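PDB 3M8N: possible glutathione S-transferase from Rhodopseudomonas palustris, which probably catalyses the conjugation of glutathione to electrophilic substrates. Local coordinates for residues Y4-M9 with K17-L22. Sequence-based numbering, arbitrary orientation.
Sequences YKLYSM and KVRLAL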
loop_
_atom_site.group_PDB
_atom_site.type_symbol
_atom_site.label_atom_id
_atom_site.label_comp_id
_atom_site.label_asym_id
_atom_site.label_seq_id
_atom_site.Cartn_x
_atom_site.Cartn_y
_atom_site.Cartn_z
ATOM N N TYR A 4 -7.334 -0.143 -22.496
ATOM C CA TYR A 4 -6.578 0.758 -21.639
ATOM C C TYR A 4 -5.270 1.077 -22.248
ATOM O O TYR A 4 -4.780 0.343 -23.111
ATOM C CB TYR A 4 -6.253 0.127 -20.280
ATOM C CG TYR A 4 -7.196 -0.886 -19.636
ATOM C CD1 TYR A 4 -8.132 -0.497 -18.670
ATOM C CD2 TYR A 4 -7.050 -2.232 -19.886
ATOM C CE1 TYR A 4 -8.914 -1.416 -18.062
ATOM C CE2 TYR A 4 -7.830 -3.115 -19.286
ATOM C CZ TYR A 4 -8.751 -2.718 -18.370
ATOM O OH TYR A 4 -9.561 -3.711 -17.807
ATOM N N LYS A 5 -4.727 2.188 -21.782
ATOM C CA LYS A 5 -3.383 2.602 -22.083
ATOM C C LYS A 5 -2.568 2.518 -20.813
ATOM O O LYS A 5 -2.944 3.128 -19.828
ATOM C CB LYS A 5 -3.384 4.032 -22.603
ATOM C CG LYS A 5 -2.164 4.342 -23.428
ATOM C CD LYS A 5 -2.033 5.804 -23.787
ATOM C CE LYS A 5 -3.163 6.288 -24.580
ATOM N NZ LYS A 5 -2.763 7.532 -25.310
ATOM N N LEU A 6 -1.473 1.763 -20.824
ATOM C CA LEU A 6 -0.520 1.733 -19.760
ATOM C C LEU A 6 0.830 2.382 -20.080
ATOM O O LEU A 6 1.553 1.971 -20.978
ATOM C CB LEU A 6 -0.298 0.298 -19.296
ATOM C CG LEU A 6 0.561 -0.045 -18.069
ATOM C CD1 LEU A 6 -0.147 0.363 -16.740
ATOM C CD2 LEU A 6 0.940 -1.535 -18.059
ATOM N N TYR A 7 1.197 3.360 -19.267
ATOM C CA TYR A 7 2.527 3.916 -19.300
ATOM C C TYR A 7 3.348 3.087 -18.353
ATOM O O TYR A 7 3.000 2.927 -17.183
ATOM C CB TYR A 7 2.516 5.374 -18.871
ATOM C CG TYR A 7 1.714 6.294 -19.789
ATOM C CD1 TYR A 7 2.343 7.089 -20.737
ATOM C CD2 TYR A 7 0.311 6.382 -19.672
ATOM C CE1 TYR A 7 1.605 7.929 -21.550
ATOM C CE2 TYR A 7 -0.427 7.207 -20.458
ATOM C CZ TYR A 7 0.218 7.972 -21.408
ATOM O OH TYR A 7 -0.549 8.791 -22.195
ATOM N N SER A 8 4.422 2.527 -18.890
ATOM C CA SER A 8 5.113 1.406 -18.270
ATOM C C SER A 8 6.602 1.477 -18.462
ATOM O O SER A 8 7.070 1.849 -19.478
ATOM C CB SER A 8 4.552 0.067 -18.831
ATOM O OG SER A 8 5.257 -1.059 -18.418
HETATM N N MSE A 9 7.349 1.112 -17.455
HETATM C CA MSE A 9 8.732 0.852 -17.646
HETATM C C MSE A 9 8.999 -0.639 -17.635
HETATM O O MSE A 9 8.600 -1.354 -16.751
HETATM C CB MSE A 9 9.498 1.532 -16.540
HETATM C CG MSE A 9 10.970 1.594 -16.794
HETATM SE SE MSE A 9 11.873 2.500 -15.318
HETATM C CE MSE A 9 13.361 1.286 -15.147
ATOM N N LYS A 17 4.245 -5.730 -12.308
ATOM C CA LYS A 17 3.007 -6.172 -11.623
ATOM C C LYS A 17 1.733 -5.961 -12.457
ATOM O O LYS A 17 0.913 -6.856 -12.584
ATOM C CB LYS A 17 2.838 -5.474 -10.273
ATOM C CG LYS A 17 3.732 -5.963 -9.225
ATOM C CD LYS A 17 4.274 -4.817 -8.413
ATOM C CE LYS A 17 3.298 -4.354 -7.529
ATOM N NZ LYS A 17 4.081 -3.909 -6.344
ATOM N N VAL A 18 1.577 -4.766 -13.006
ATOM C CA VAL A 18 0.416 -4.414 -13.735
ATOM C C VAL A 18 0.384 -5.136 -15.065
ATOM O O VAL A 18 -0.643 -5.626 -15.461
ATOM C CB VAL A 18 0.356 -2.944 -13.985
ATOM C CG1 VAL A 18 -0.843 -2.709 -14.740
ATOM C CG2 VAL A 18 0.338 -2.134 -12.652
ATOM N N ARG A 19 1.496 -5.199 -15.765
ATOM C CA ARG A 19 1.563 -6.056 -16.966
ATOM C C ARG A 19 1.219 -7.527 -16.716
ATOM O O ARG A 19 0.606 -8.147 -17.525
ATOM C CB ARG A 19 2.935 -6.010 -17.540
ATOM C CG ARG A 19 3.344 -4.759 -18.349
ATOM C CD ARG A 19 4.698 -5.123 -19.022
ATOM N NE ARG A 19 5.637 -4.245 -18.430
ATOM C CZ ARG A 19 6.735 -4.479 -17.762
ATOM N NH1 ARG A 19 7.287 -5.648 -17.627
ATOM N NH2 ARG A 19 7.295 -3.403 -17.265
ATOM N N LEU A 20 1.620 -8.078 -15.596
ATOM C CA LEU A 20 1.375 -9.455 -15.254
ATOM C C LEU A 20 -0.116 -9.668 -15.059
ATOM O O LEU A 20 -0.689 -10.605 -15.640
ATOM C CB LEU A 20 2.129 -9.845 -13.989
ATOM C CG LEU A 20 2.008 -11.281 -13.499
ATOM C CD1 LEU A 20 2.321 -12.256 -14.669
ATOM C CD2 LEU A 20 2.893 -11.525 -12.323
ATOM N N ALA A 21 -0.751 -8.791 -14.266
ATOM C CA ALA A 21 -2.206 -8.798 -14.097
ATOM C C ALA A 21 -2.937 -8.712 -15.428
ATOM O O ALA A 21 -3.817 -9.491 -15.660
ATOM C CB ALA A 21 -2.651 -7.674 -13.149
ATOM N N LEU A 22 -2.548 -7.801 -16.302
ATOM C CA LEU A 22 -3.138 -7.686 -17.605
ATOM C C LEU A 22 -2.982 -8.956 -18.481
ATOM O O LEU A 22 -3.917 -9.303 -19.198
ATOM C CB LEU A 22 -2.621 -6.461 -18.336
ATOM C CG LEU A 22 -3.039 -5.115 -17.694
ATOM C CD1 LEU A 22 -2.293 -3.935 -18.176
ATOM C CD2 LEU A 22 -4.514 -4.889 -17.881
#
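The first beta-alpha-beta unit of the thioredoxin-like N-terminal domain of a glutathione S-transferase illustrates how a helix is seated on its sheet. Y4, L6 and S8, alternate residues of strand 4-8, turn their side chains toward helix 13-24 and meet V18, R19 and L22; the segment axes run 10.2 Å apart at 147°, close to antiparallel. L6 is the middle of the apolar seam. Its chi1 of -174° swings CG away from the backbone N, and both methyls reach the helix, CD1 lying 3.7 Å from V18 CG1 and CD2 4.0 Å from L22 CD1. The other branch of L22 serves Y4, its CD2 sitting obliquely to the ring, 4.0 Å from Y4 CE2. Beyond the seam the contact turns polar. R19 lays its CG against L6 CD2, then bends at chi3 and presents the edge of its guanidinium to S8. Outside this pair, I72 of helix 69-77 also packs on V18, and Y29 of strand 29-33 touches both R19 and L22. Were R19 shortened to an alanine, the hydroxyl of buried S8 would probably lose both of its arginine donors and a gap would be likely to open beside L6 CD2. The main bond runs from R19 NE to S8 OG, 3.2 Å long and nearly straight at 167°, with the oxygen almost exactly in the guanidinium plane, while R19 NH2 adds a weak second bond to that same oxygen at 3.3 Å.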